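Local structure of 3-dehydroquinate dehydratase (Aquifex aeolicus, 2EGZ) at residues L7-F12 with L39-E44; E14-A19 with H50-K55; S92-L97 with L131-R136; H116-T121 with I170-Y175. The protein catalyses the cis-dehydration of 3-dehydroquinate to 3-dehydroshikimate, the third step of the chorismate pathway, through a Schiff-base intermediate. One frame throughout, in Å; residues are numbered along the deposited sequence.

Contact 1 (L7-F12 with L39-E44); sequences LDDTNF and LNYVKE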
loop_
_atom_site.group_PDB
_atom_site.type_symbol
_atom_site.label_atom_id
_atom_site.label_comp_id
_atom_site.label_asym_id
_atom_site.label_seq_id
_atom_site.Cartn_x
_atom_site.Cartn_y
_atom_site.Cartn_z
ATOM N N LEU B 7 -5.592 12.346 -19.270
ATOM C CA LEU B 7 -4.739 12.682 -20.397
ATOM C C LEU B 7 -3.295 12.839 -19.960
ATOM O O LEU B 7 -3.018 13.319 -18.859
ATOM C CB LEU B 7 -5.186 13.997 -21.047
ATOM C CG LEU B 7 -6.534 14.132 -21.765
ATOM C CD1 LEU B 7 -6.662 15.559 -22.281
ATOM C CD2 LEU B 7 -6.636 13.142 -22.922
ATOM N N ASP B 8 -2.372 12.408 -20.815
ATOM C CA ASP B 8 -0.959 12.590 -20.530
ATOM C C ASP B 8 -0.648 13.880 -21.283
ATOM O O ASP B 8 -1.567 14.617 -21.642
ATOM C CB ASP B 8 -0.109 11.421 -21.053
ATOM C CG ASP B 8 -0.319 11.148 -22.530
ATOM O OD1 ASP B 8 -0.383 12.115 -23.317
ATOM O OD2 ASP B 8 -0.406 9.958 -22.908
ATOM N N ASP B 9 0.620 14.161 -21.549
ATOM C CA ASP B 9 0.956 15.401 -22.241
ATOM C C ASP B 9 1.174 15.308 -23.750
ATOM O O ASP B 9 1.552 16.297 -24.377
ATOM C CB ASP B 9 2.179 16.045 -21.578
ATOM C CG ASP B 9 3.324 15.070 -21.384
ATOM O OD1 ASP B 9 3.155 13.870 -21.687
ATOM O OD2 ASP B 9 4.397 15.505 -20.919
ATOM N N THR B 10 0.924 14.140 -24.336
ATOM C CA THR B 10 1.107 13.962 -25.776
ATOM C C THR B 10 -0.057 14.559 -26.563
ATOM O O THR B 10 -1.222 14.321 -26.234
ATOM C CB THR B 10 1.238 12.467 -26.149
ATOM O OG1 THR B 10 -0.007 11.801 -25.910
ATOM C CG2 THR B 10 2.329 11.803 -25.320
ATOM N N ASN B 11 0.263 15.325 -27.605
ATOM C CA ASN B 11 -0.752 15.969 -28.438
ATOM C C ASN B 11 -1.823 16.546 -27.519
ATOM O O ASN B 11 -3.016 16.506 -27.820
ATOM C CB ASN B 11 -1.365 14.954 -29.401
ATOM N N PHE B 12 -1.374 17.087 -26.395
ATOM C CA PHE B 12 -2.268 17.646 -25.388
ATOM C C PHE B 12 -3.302 18.656 -25.878
ATOM O O PHE B 12 -4.508 18.454 -25.706
ATOM C CB PHE B 12 -1.459 18.289 -24.266
ATOM C CG PHE B 12 -2.276 18.603 -23.054
ATOM C CD1 PHE B 12 -2.766 17.576 -22.254
ATOM C CD2 PHE B 12 -2.609 19.913 -22.742
ATOM C CE1 PHE B 12 -3.573 17.851 -21.159
ATOM C CE2 PHE B 12 -3.418 20.199 -21.646
ATOM C CZ PHE B 12 -3.902 19.166 -20.855
ATOM N N LEU B 39 7.423 22.226 -12.564
ATOM C CA LEU B 39 6.301 22.997 -12.046
ATOM C C LEU B 39 5.628 23.880 -13.092
ATOM O O LEU B 39 4.412 24.080 -13.051
ATOM C CB LEU B 39 6.746 23.869 -10.870
ATOM C CG LEU B 39 7.304 23.183 -9.617
ATOM C CD1 LEU B 39 7.600 24.243 -8.557
ATOM C CD2 LEU B 39 6.305 22.161 -9.086
ATOM N N ASN B 40 6.405 24.410 -14.031
ATOM C CA ASN B 40 5.826 25.280 -15.043
ATOM C C ASN B 40 5.080 24.516 -16.120
ATOM O O ASN B 40 3.988 24.917 -16.528
ATOM C CB ASN B 40 6.901 26.146 -15.698
ATOM C CG ASN B 40 6.307 27.178 -16.634
ATOM O OD1 ASN B 40 5.543 28.041 -16.208
ATOM N ND2 ASN B 40 6.645 27.087 -17.914
ATOM N N TYR B 41 5.671 23.419 -16.584
ATOM C CA TYR B 41 5.051 22.607 -17.618
ATOM C C TYR B 41 3.666 22.155 -17.168
ATOM O O TYR B 41 2.699 22.254 -17.920
ATOM C CB TYR B 41 5.909 21.377 -17.915
ATOM C CG TYR B 41 5.445 20.574 -19.112
ATOM C CD1 TYR B 41 5.613 21.059 -20.412
ATOM C CD2 TYR B 41 4.853 19.321 -18.949
ATOM C CE1 TYR B 41 5.210 20.310 -21.518
ATOM C CE2 TYR B 41 4.444 18.567 -20.048
ATOM C CZ TYR B 41 4.628 19.066 -21.328
ATOM O OH TYR B 41 4.239 18.313 -22.413
ATOM N N VAL B 42 3.573 21.662 -15.937
ATOM C CA VAL B 42 2.296 21.185 -15.419
ATOM C C VAL B 42 1.340 22.342 -15.148
ATOM O O VAL B 42 0.144 22.235 -15.411
ATOM C CB VAL B 42 2.485 20.356 -14.131
ATOM C CG1 VAL B 42 1.156 19.737 -13.721
ATOM C CG2 VAL B 42 3.516 19.255 -14.374
ATOM N N LYS B 43 1.868 23.448 -14.635
ATOM C CA LYS B 43 1.036 24.611 -14.364
ATOM C C LYS B 43 0.355 25.085 -15.648
ATOM O O LYS B 43 -0.859 25.297 -15.672
ATOM C CB LYS B 43 1.879 25.743 -13.769
ATOM C CG LYS B 43 1.102 27.025 -13.509
ATOM C CD LYS B 43 1.944 28.050 -12.765
ATOM C CE LYS B 43 1.246 29.399 -12.693
ATOM N NZ LYS B 43 1.123 30.030 -14.044
ATOM N N GLU B 44 1.133 25.237 -16.719
ATOM C CA GLU B 44 0.588 25.688 -18.000
ATOM C C GLU B 44 -0.471 24.729 -18.536
ATOM O O GLU B 44 -1.426 25.150 -19.200
ATOM C CB GLU B 44 1.708 25.847 -19.037
ATOM C CG GLU B 44 2.844 26.755 -18.590
ATOM C CD GLU B 44 3.681 27.274 -19.750
ATOM O OE1 GLU B 44 4.009 26.482 -20.661
ATOM O OE2 GLU B 44 4.021 28.478 -19.743
#

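Contact 2 (E14-A19 with H50-K55); sequences ENLKKA and HSQGLK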
loop_
_atom_site.group_PDB
_atom_site.type_symbol
_atom_site.label_atom_id
_atom_site.label_comp_id
_atom_site.label_asym_id
_atom_site.label_seq_id
_atom_site.Cartn_x
_atom_site.Cartn_y
_atom_site.Cartn_z
ATOM N N GLU B 14 -4.582 19.355 -28.736
ATOM C CA GLU B 14 -5.622 18.814 -29.601
ATOM C C GLU B 14 -6.539 17.845 -28.853
ATOM O O GLU B 14 -7.734 17.784 -29.135
ATOM C CB GLU B 14 -5.006 18.107 -30.809
ATOM C CG GLU B 14 -4.011 17.025 -30.444
ATOM C CD GLU B 14 -4.088 15.829 -31.371
ATOM O OE1 GLU B 14 -5.160 15.187 -31.419
ATOM O OE2 GLU B 14 -3.083 15.530 -32.048
ATOM N N ASN B 15 -5.982 17.085 -27.912
ATOM C CA ASN B 15 -6.785 16.137 -27.140
ATOM C C ASN B 15 -7.724 16.902 -26.222
ATOM O O ASN B 15 -8.857 16.485 -25.989
ATOM C CB ASN B 15 -5.897 15.202 -26.311
ATOM C CG ASN B 15 -5.200 14.155 -27.158
ATOM O OD1 ASN B 15 -5.755 13.678 -28.150
ATOM N ND2 ASN B 15 -3.989 13.779 -26.763
ATOM N N LEU B 16 -7.240 18.022 -25.699
ATOM C CA LEU B 16 -8.046 18.864 -24.828
ATOM C C LEU B 16 -9.200 19.415 -25.659
ATOM O O LEU B 16 -10.351 19.422 -25.220
ATOM C CB LEU B 16 -7.192 20.007 -24.267
ATOM C CG LEU B 16 -7.893 21.097 -23.447
ATOM C CD1 LEU B 16 -8.697 20.473 -22.305
ATOM C CD2 LEU B 16 -6.848 22.060 -22.909
ATOM N N LYS B 17 -8.883 19.866 -26.870
ATOM C CA LYS B 17 -9.892 20.410 -27.771
ATOM C C LYS B 17 -10.972 19.368 -28.035
ATOM O O LYS B 17 -12.163 19.684 -28.082
ATOM C CB LYS B 17 -9.244 20.833 -29.089
ATOM N N LYS B 18 -10.546 18.123 -28.212
ATOM C CA LYS B 18 -11.469 17.024 -28.465
ATOM C C LYS B 18 -12.298 16.700 -27.228
ATOM O O LYS B 18 -13.494 16.418 -27.332
ATOM C CB LYS B 18 -10.686 15.792 -28.915
ATOM C CG LYS B 18 -10.059 15.971 -30.283
ATOM C CD LYS B 18 -9.244 14.768 -30.704
ATOM C CE LYS B 18 -9.391 14.549 -32.200
ATOM N NZ LYS B 18 -8.421 13.551 -32.731
ATOM N N ALA B 19 -11.655 16.744 -26.064
ATOM C CA ALA B 19 -12.335 16.476 -24.800
ATOM C C ALA B 19 -13.437 17.509 -24.610
ATOM O O ALA B 19 -14.537 17.182 -24.168
ATOM C CB ALA B 19 -11.345 16.541 -23.640
ATOM N N HIS B 50 -8.247 25.076 -18.071
ATOM C CA HIS B 50 -9.145 26.112 -17.578
ATOM C C HIS B 50 -9.471 27.104 -18.688
ATOM O O HIS B 50 -10.589 27.620 -18.761
ATOM C CB HIS B 50 -8.506 26.835 -16.396
ATOM C CG HIS B 50 -8.499 26.035 -15.132
ATOM N ND1 HIS B 50 -7.550 26.204 -14.149
ATOM C CD2 HIS B 50 -9.351 25.086 -14.674
ATOM C CE1 HIS B 50 -7.815 25.395 -13.140
ATOM N NE2 HIS B 50 -8.903 24.706 -13.431
ATOM N N SER B 51 -8.500 27.363 -19.559
ATOM C CA SER B 51 -8.709 28.300 -20.663
ATOM C C SER B 51 -9.804 27.812 -21.599
ATOM O O SER B 51 -10.428 28.608 -22.306
ATOM C CB SER B 51 -7.409 28.496 -21.449
ATOM O OG SER B 51 -6.426 29.128 -20.646
ATOM N N GLN B 52 -10.034 26.503 -21.601
ATOM C CA GLN B 52 -11.057 25.896 -22.451
ATOM C C GLN B 52 -12.375 25.739 -21.705
ATOM O O GLN B 52 -13.332 25.165 -22.231
ATOM C CB GLN B 52 -10.587 24.528 -22.950
ATOM C CG GLN B 52 -9.423 24.596 -23.919
ATOM C CD GLN B 52 -9.814 25.181 -25.260
ATOM O OE1 GLN B 52 -8.957 25.484 -26.089
ATOM N NE2 GLN B 52 -11.113 25.338 -25.485
ATOM N N GLY B 53 -12.406 26.233 -20.469
ATOM C CA GLY B 53 -13.615 26.168 -19.667
ATOM C C GLY B 53 -13.884 24.868 -18.933
ATOM O O GLY B 53 -14.996 24.654 -18.449
ATOM N N LEU B 54 -12.885 23.998 -18.839
ATOM C CA LEU B 54 -13.063 22.725 -18.141
ATOM C C LEU B 54 -12.372 22.716 -16.790
ATOM O O LEU B 54 -11.451 23.496 -16.556
ATOM C CB LEU B 54 -12.522 21.569 -18.985
ATOM C CG LEU B 54 -13.499 20.969 -20.000
ATOM C CD1 LEU B 54 -13.937 22.036 -20.996
ATOM C CD2 LEU B 54 -12.837 19.791 -20.707
ATOM N N LYS B 55 -12.828 21.842 -15.898
ATOM C CA LYS B 55 -12.215 21.723 -14.582
ATOM C C LYS B 55 -11.095 20.701 -14.649
ATOM O O LYS B 55 -11.023 19.913 -15.591
ATOM C CB LYS B 55 -13.244 21.295 -13.539
ATOM C CG LYS B 55 -14.187 22.415 -13.142
ATOM C CD LYS B 55 -15.183 21.943 -12.103
ATOM C CE LYS B 55 -16.062 23.084 -11.628
ATOM N NZ LYS B 55 -15.260 24.145 -10.960
#

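Contact 3 (S92-L97 with L131-R136); sequences SSRGLL and LREGYR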
loop_
_atom_site.group_PDB
_atom_site.type_symbol
_atom_site.label_atom_id
_atom_site.label_comp_id
_atom_site.label_asym_id
_atom_site.label_seq_id
_atom_site.Cartn_x
_atom_site.Cartn_y
_atom_site.Cartn_z
ATOM N N SER B 92 -3.304 5.675 0.573
ATOM C CA SER B 92 -2.080 5.021 1.020
ATOM C C SER B 92 -0.899 5.974 1.217
ATOM O O SER B 92 0.089 5.609 1.856
ATOM C CB SER B 92 -1.698 3.897 0.048
ATOM O OG SER B 92 -1.515 4.385 -1.266
ATOM N N SER B 93 -0.996 7.187 0.673
ATOM C CA SER B 93 0.066 8.187 0.834
ATOM C C SER B 93 -0.294 9.030 2.055
ATOM O O SER B 93 -0.461 10.248 1.970
ATOM C CB SER B 93 0.160 9.081 -0.407
ATOM O OG SER B 93 0.465 8.325 -1.568
ATOM N N ARG B 94 -0.417 8.358 3.193
ATOM C CA ARG B 94 -0.794 8.982 4.455
ATOM C C ARG B 94 -0.059 10.263 4.829
ATOM O O ARG B 94 -0.661 11.186 5.380
ATOM C CB ARG B 94 -0.639 7.964 5.585
ATOM C CG ARG B 94 -1.467 6.700 5.395
ATOM C CD ARG B 94 -2.935 6.925 5.715
ATOM N NE ARG B 94 -3.730 5.725 5.460
ATOM C CZ ARG B 94 -4.950 5.515 5.949
ATOM N NH1 ARG B 94 -5.519 6.428 6.727
ATOM N NH2 ARG B 94 -5.599 4.391 5.664
ATOM N N GLY B 95 1.236 10.323 4.531
ATOM C CA GLY B 95 2.023 11.497 4.873
ATOM C C GLY B 95 1.657 12.801 4.180
ATOM O O GLY B 95 2.078 13.875 4.616
ATOM N N LEU B 96 0.876 12.720 3.106
ATOM C CA LEU B 96 0.480 13.915 2.361
ATOM C C LEU B 96 -0.978 14.313 2.563
ATOM O O LEU B 96 -1.375 15.421 2.207
ATOM C CB LEU B 96 0.737 13.702 0.866
ATOM C CG LEU B 96 2.186 13.438 0.450
ATOM C CD1 LEU B 96 2.244 13.038 -1.010
ATOM C CD2 LEU B 96 3.022 14.684 0.697
ATOM N N LEU B 97 -1.769 13.420 3.153
ATOM C CA LEU B 97 -3.193 13.673 3.367
ATOM C C LEU B 97 -3.558 14.958 4.113
ATOM O O LEU B 97 -4.252 15.822 3.565
ATOM C CB LEU B 97 -3.837 12.470 4.072
ATOM C CG LEU B 97 -3.783 11.115 3.353
ATOM C CD1 LEU B 97 -4.467 10.063 4.209
ATOM C CD2 LEU B 97 -4.460 11.210 1.990
ATOM N N LEU B 131 -13.878 4.218 2.443
ATOM C CA LEU B 131 -14.840 5.309 2.397
ATOM C C LEU B 131 -14.794 6.144 3.670
ATOM O O LEU B 131 -14.750 7.374 3.617
ATOM C CB LEU B 131 -16.249 4.754 2.196
ATOM C CG LEU B 131 -16.456 4.035 0.863
ATOM C CD1 LEU B 131 -17.837 3.398 0.838
ATOM C CD2 LEU B 131 -16.294 5.030 -0.284
ATOM N N ARG B 132 -14.798 5.479 4.817
ATOM C CA ARG B 132 -14.765 6.205 6.078
ATOM C C ARG B 132 -13.488 7.003 6.277
ATOM O O ARG B 132 -13.533 8.122 6.782
ATOM C CB ARG B 132 -14.993 5.246 7.248
ATOM C CG ARG B 132 -16.448 4.829 7.335
ATOM C CD ARG B 132 -16.758 3.904 8.488
ATOM N NE ARG B 132 -18.185 3.598 8.479
ATOM C CZ ARG B 132 -18.695 2.372 8.550
ATOM N NH1 ARG B 132 -17.890 1.323 8.643
ATOM N NH2 ARG B 132 -20.014 2.199 8.501
ATOM N N GLU B 133 -12.350 6.438 5.882
ATOM C CA GLU B 133 -11.081 7.147 6.026
ATOM C C GLU B 133 -11.066 8.362 5.109
ATOM O O GLU B 133 -10.579 9.429 5.483
ATOM C CB GLU B 133 -9.911 6.222 5.697
ATOM C CG GLU B 133 -9.642 5.196 6.775
ATOM C CD GLU B 133 -9.122 5.832 8.050
ATOM O OE1 GLU B 133 -7.934 6.218 8.079
ATOM O OE2 GLU B 133 -9.903 5.960 9.016
ATOM N N GLY B 134 -11.609 8.200 3.908
ATOM C CA GLY B 134 -11.658 9.313 2.981
ATOM C C GLY B 134 -12.401 10.496 3.582
ATOM O O GLY B 134 -11.963 11.641 3.467
ATOM N N TYR B 135 -13.532 10.226 4.229
ATOM C CA TYR B 135 -14.321 11.287 4.841
ATOM C C TYR B 135 -13.618 11.843 6.071
ATOM O O TYR B 135 -13.702 13.036 6.357
ATOM C CB TYR B 135 -15.710 10.771 5.230
ATOM C CG TYR B 135 -16.580 10.419 4.043
ATOM C CD1 TYR B 135 -16.791 11.338 3.017
ATOM C CD2 TYR B 135 -17.187 9.165 3.943
ATOM C CE1 TYR B 135 -17.585 11.020 1.916
ATOM C CE2 TYR B 135 -17.985 8.835 2.845
ATOM C CZ TYR B 135 -18.174 9.768 1.838
ATOM O OH TYR B 135 -18.946 9.449 0.747
ATOM N N ARG B 136 -12.926 10.969 6.792
ATOM C CA ARG B 136 -12.198 11.365 7.990
ATOM C C ARG B 136 -11.074 12.346 7.664
ATOM O O ARG B 136 -10.770 13.229 8.464
ATOM C CB ARG B 136 -11.641 10.121 8.694
ATOM C CG ARG B 136 -10.692 10.399 9.855
ATOM C CD ARG B 136 -10.421 9.119 10.650
ATOM N NE ARG B 136 -9.261 9.232 11.531
ATOM C CZ ARG B 136 -8.032 8.834 11.212
ATOM N NH1 ARG B 136 -7.791 8.287 10.030
ATOM N NH2 ARG B 136 -7.040 8.979 12.082
#

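Contact 4 (H116-T121 with I170-Y175); sequences HNFELT and ISMGDY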
loop_
_atom_site.group_PDB
_atom_site.type_symbol
_atom_site.label_atom_id
_atom_site.label_comp_id
_atom_site.label_asym_id
_atom_site.label_seq_id
_atom_site.Cartn_x
_atom_site.Cartn_y
_atom_site.Cartn_z
ATOM N N HIS B 116 -7.006 2.072 -5.180
ATOM C CA HIS B 116 -7.162 1.248 -6.371
ATOM C C HIS B 116 -6.733 -0.191 -6.119
ATOM O O HIS B 116 -5.768 -0.445 -5.398
ATOM C CB HIS B 116 -6.323 1.787 -7.535
ATOM C CG HIS B 116 -6.567 3.227 -7.856
ATOM N ND1 HIS B 116 -6.179 4.253 -7.024
ATOM C CD2 HIS B 116 -7.135 3.814 -8.937
ATOM C CE1 HIS B 116 -6.497 5.411 -7.577
ATOM N NE2 HIS B 116 -7.077 5.173 -8.737
ATOM N N ASN B 117 -7.465 -1.135 -6.697
ATOM C CA ASN B 117 -7.091 -2.540 -6.589
ATOM C C ASN B 117 -7.301 -3.098 -7.981
ATOM O O ASN B 117 -8.432 -3.299 -8.420
ATOM C CB ASN B 117 -7.947 -3.310 -5.579
ATOM C CG ASN B 117 -7.393 -4.708 -5.309
ATOM O OD1 ASN B 117 -7.066 -5.446 -6.242
ATOM N ND2 ASN B 117 -7.286 -5.074 -4.036
ATOM N N PHE B 118 -6.198 -3.329 -8.680
ATOM C CA PHE B 118 -6.230 -3.827 -10.046
ATOM C C PHE B 118 -6.434 -5.331 -10.174
ATOM O O PHE B 118 -6.475 -5.861 -11.287
ATOM C CB PHE B 118 -4.935 -3.410 -10.747
ATOM C CG PHE B 118 -4.756 -1.920 -10.831
ATOM C CD1 PHE B 118 -5.372 -1.190 -11.841
ATOM C CD2 PHE B 118 -4.025 -1.239 -9.863
ATOM C CE1 PHE B 118 -5.268 0.203 -11.884
ATOM C CE2 PHE B 118 -3.914 0.150 -9.897
ATOM C CZ PHE B 118 -4.539 0.871 -10.910
ATOM N N GLU B 119 -6.580 -6.018 -9.045
ATOM C CA GLU B 119 -6.761 -7.463 -9.063
ATOM C C GLU B 119 -8.139 -7.986 -8.679
ATOM O O GLU B 119 -8.623 -8.958 -9.266
ATOM C CB GLU B 119 -5.727 -8.128 -8.149
ATOM C CG GLU B 119 -4.321 -8.185 -8.717
ATOM C CD GLU B 119 -3.341 -8.840 -7.760
ATOM O OE1 GLU B 119 -3.701 -9.870 -7.147
ATOM O OE2 GLU B 119 -2.204 -8.333 -7.631
ATOM N N LEU B 120 -8.773 -7.351 -7.699
ATOM C CA LEU B 120 -10.067 -7.828 -7.223
ATOM C C LEU B 120 -10.845 -6.775 -6.449
ATOM O O LEU B 120 -10.342 -5.691 -6.176
ATOM C CB LEU B 120 -9.838 -9.041 -6.309
ATOM C CG LEU B 120 -8.809 -8.805 -5.185
ATOM C CD1 LEU B 120 -9.453 -8.071 -4.013
ATOM C CD2 LEU B 120 -8.250 -10.138 -4.698
ATOM N N THR B 121 -12.080 -7.115 -6.099
ATOM C CA THR B 121 -12.926 -6.232 -5.309
ATOM C C THR B 121 -12.763 -6.753 -3.886
ATOM O O THR B 121 -13.230 -7.845 -3.553
ATOM C CB THR B 121 -14.396 -6.332 -5.744
ATOM O OG1 THR B 121 -14.500 -5.944 -7.120
ATOM C CG2 THR B 121 -15.277 -5.419 -4.888
ATOM N N ILE B 170 -15.952 2.994 -8.907
ATOM C CA ILE B 170 -15.639 2.431 -10.210
ATOM C C ILE B 170 -15.289 0.956 -10.123
ATOM O O ILE B 170 -14.369 0.576 -9.397
ATOM C CB ILE B 170 -14.433 3.146 -10.859
ATOM C CG1 ILE B 170 -14.708 4.646 -10.968
ATOM C CG2 ILE B 170 -14.169 2.570 -12.244
ATOM C CD1 ILE B 170 -13.490 5.459 -11.297
ATOM N N SER B 171 -16.043 0.127 -10.838
ATOM C CA SER B 171 -15.742 -1.299 -10.902
ATOM C C SER B 171 -15.036 -1.415 -12.247
ATOM O O SER B 171 -15.666 -1.258 -13.296
ATOM C CB SER B 171 -17.016 -2.150 -10.913
ATOM O OG SER B 171 -17.642 -2.146 -9.645
ATOM N N MET B 172 -13.728 -1.659 -12.217
ATOM C CA MET B 172 -12.944 -1.773 -13.442
ATOM C C MET B 172 -13.123 -3.141 -14.095
ATOM O O MET B 172 -13.565 -4.097 -13.452
ATOM C CB MET B 172 -11.458 -1.522 -13.146
ATOM C CG MET B 172 -11.147 -0.133 -12.569
ATOM S SD MET B 172 -9.373 0.216 -12.278
ATOM C CE MET B 172 -9.026 -0.929 -10.919
ATOM N N GLY B 173 -12.791 -3.228 -15.380
ATOM C CA GLY B 173 -12.918 -4.494 -16.080
ATOM C C GLY B 173 -14.210 -4.600 -16.860
ATOM O O GLY B 173 -15.087 -3.747 -16.734
ATOM N N ASP B 174 -14.337 -5.651 -17.663
ATOM C CA ASP B 174 -15.537 -5.830 -18.470
ATOM C C ASP B 174 -16.806 -5.982 -17.642
ATOM O O ASP B 174 -17.857 -5.449 -18.004
ATOM C CB ASP B 174 -15.382 -7.027 -19.419
ATOM C CG ASP B 174 -14.827 -8.261 -18.733
ATOM O OD1 ASP B 174 -15.276 -8.580 -17.612
ATOM O OD2 ASP B 174 -13.948 -8.925 -19.328
ATOM N N TYR B 175 -16.710 -6.708 -16.534
ATOM C CA TYR B 175 -17.862 -6.915 -15.662
ATOM C C TYR B 175 -18.405 -5.607 -15.095
ATOM O O TYR B 175 -19.617 -5.422 -14.995
ATOM C CB TYR B 175 -17.480 -7.831 -14.493
ATOM C CG TYR B 175 -17.424 -9.304 -14.835
ATOM C CD1 TYR B 175 -18.580 -10.005 -15.174
ATOM C CD2 TYR B 175 -16.220 -9.999 -14.802
ATOM C CE1 TYR B 175 -18.538 -11.370 -15.468
ATOM C CE2 TYR B 175 -16.165 -11.360 -15.095
ATOM C CZ TYR B 175 -17.326 -12.038 -15.427
ATOM O OH TYR B 175 -17.270 -13.382 -15.719
HETATM O O HOH W 1 -16.512 -4.141 -8.019
#

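Contact 1 (L7-F12 with L39-E44)
D9 and Y41 carry this contact, the aspartate from the loop behind strand 2-7 and the tyrosine from the first turns of helix 39-51. From its CB, the Y41 side chain leaves the helix with CG anti to the backbone N (chi1 -172°), which carries the ring across to the loop. There the CE2 edge meets the carboxylate, CE2 lying 3.2 Å from D9 OD2, and CZ follows at 3.6 Å from the same oxygen. At the tip, Y41 OH touches D9 CB and donates a hydrogen bond to D9 OD2 (3.2 Å), reaching that oxygen from above the carboxylate plane. Ring and carboxylate planes stand 76° apart, with D9 CG in the plane of the ring at its edge. The stronger partner of OD2 is the backbone N of S35, in the loop before helix 39-51; the tyrosine adds a further bond, and K45 makes a cation-pi contact with the Y41 ring. Next to D9, the bond from T10 N to D8 OD1 (2.6 Å) makes an Asx turn, to which T10 OG1 adds a second donor. It shapes the loop leading into helix 12-22, a beta-alpha connection of the TIM barrel.

Contact 2 (E14-A19 with H50-K55)
L16, on helix 12-22, fills the close part of this contact by meeting Q52, just beyond helix 39-51. With CG anti to the backbone N (chi1 173°), its isobutyl group reaches over to the neighbouring segment, where L16 CD2 and L16 CG both lie 3.8 Å from Q52 CG. That touching carbon of Q52 is set by chi1, which puts it anti to the carbonyl carbon; the bend at chi2 (-70°) then turns the amide off the course of an extended chain. The other branch of the leucine packs less closely: L16 CD1 is 4.5 Å from L54 CD2, although both side chains are buried. Everything between the two segments is van der Waals packing, and only 174 Å² is buried in all. The looser side begins at Q52, which is partly exposed, and passes to the exposed residues S51 and G53. The chain leaves the helix through a Schellman motif: G53 has a positive phi of 83°, and its N bonds back to H50 O at 2.9 Å. The turn brings L54 inward, beside L16. L16 and L54 both also rest on V27 of strand 26-30, L16 touches E48 and L54 touches V49 of helix 39-51, and A19 lies on V5 of strand 2-7, so the contact fills the layer between two adjacent barrel helices and the strands beneath them.

Contact 3 (S92-L97 with L131-R136)
R94 and E133 join the start of helix 94-107 to the last turns of helix 124-136 through a salt bridge. R94 NH1 donates to E133 OE1 at 2.8 Å, and the bond is nearly straight, with an N-H...O angle of 166°. The oxygen lies almost in the guanidinium plane and receives the hydrogen on its anti lone pair, the one turned away from OE2. The two planar groups are inclined by 39°, and the side chains cross at about a right angle. Both chains are bent at chi2; in E133 the bend (-68°) turns the carboxylate toward the C-terminal end of its helix, where R136 lies. R136 makes a second salt bridge to the same oxygen, with R136 NH1 2.8 Å from E133 OE1. The two arginines are thereby brought to 4.4 Å between R94 NH1 and R136 NH1, and the carboxylate between them probably offsets their like charges. Such a three-residue network on the outer surface links consecutive helices of the TIM barrel, with strand 110-117 running between them in the chain. R94 NH1 has a further, weak hydrogen bond to Y137 OH. Beyond the charges the two segments hardly pack, and just 81 Å² is buried between them. Deeper in, L97 points toward the second helix and rests on Y137 and on I89 of strand 86-90. From the other helix, L131 covers P141 and I143 of strand 140-146, while Y135 packs on P141 and hydrogen-bonds through its OH to E166 O.

Contact 4 (H116-T121 with I170-Y175)
M172 reaches from the end of strand 168-172 to N117 and F118, where strand 110-117 gives way to a loop. Its methyl does most of the touching: M172 CE lies 3.5 Å from N117 O and 3.8 Å from F118 CD1. The sulfur follows, 5.0 Å from the centre of the F118 ring and 51° off its normal, an oblique Met-aromatic contact. A bend at chi3 (-68°) in an otherwise extended chain sets the methyl against both partners. Around this first shell, N117 organises its own loop: N117 OD1 accepts from E119 N in the carbonyl plane and from L120 N above it, both at 2.9 Å. This Asx motif fixes the turn that carries F118. Farther along, a water joins the two segments, donating to T121 OG1 (2.8 Å) and also bonded to S171 OG (2.8 Å). E119 OE1 hydrogen-bonds to Y41 OH of the second subunit, placing this loop at the dimer interface. H116, the proton donor/acceptor of the active site, hydrogen-bonds through NE2 to a bound tartrate, probably from the crystallisation liquor, and M172 lies close to the same molecule. F118 adjoins R61 and M172 adjoins R180, both arginines that bind 3-dehydroquinate; the apolar methionine-phenylalanine contact thus probably helps to shape the wall of the substrate pocket beside its polar and catalytic groups.

In the fold
From the N terminus, the loop after strand 2-7 opens contact 1 and helix 12-22 opens contact 2. Helix 39-51 then closes contact 1, and its C-terminal end with the following loop closes contact 2. The two loops cross, and the contacts adjoin, T10 O lying 2.9 Å from N15 ND2. Farther on, contacts 3 and 4 cross likewise: strand 110-117, which opens contact 4, falls between the helices of contact 3, and strand 168-172 closes contact 4. Contact 1 ties a beta-alpha loop to helix 39-51, contact 2 helix 12-22 to the chain leaving it; contact 3 joins two middle helices, while contact 4 bridges strand ends across strand 140-146. Contact 2 lies opposite contacts 3 and 4 about the chain's centre.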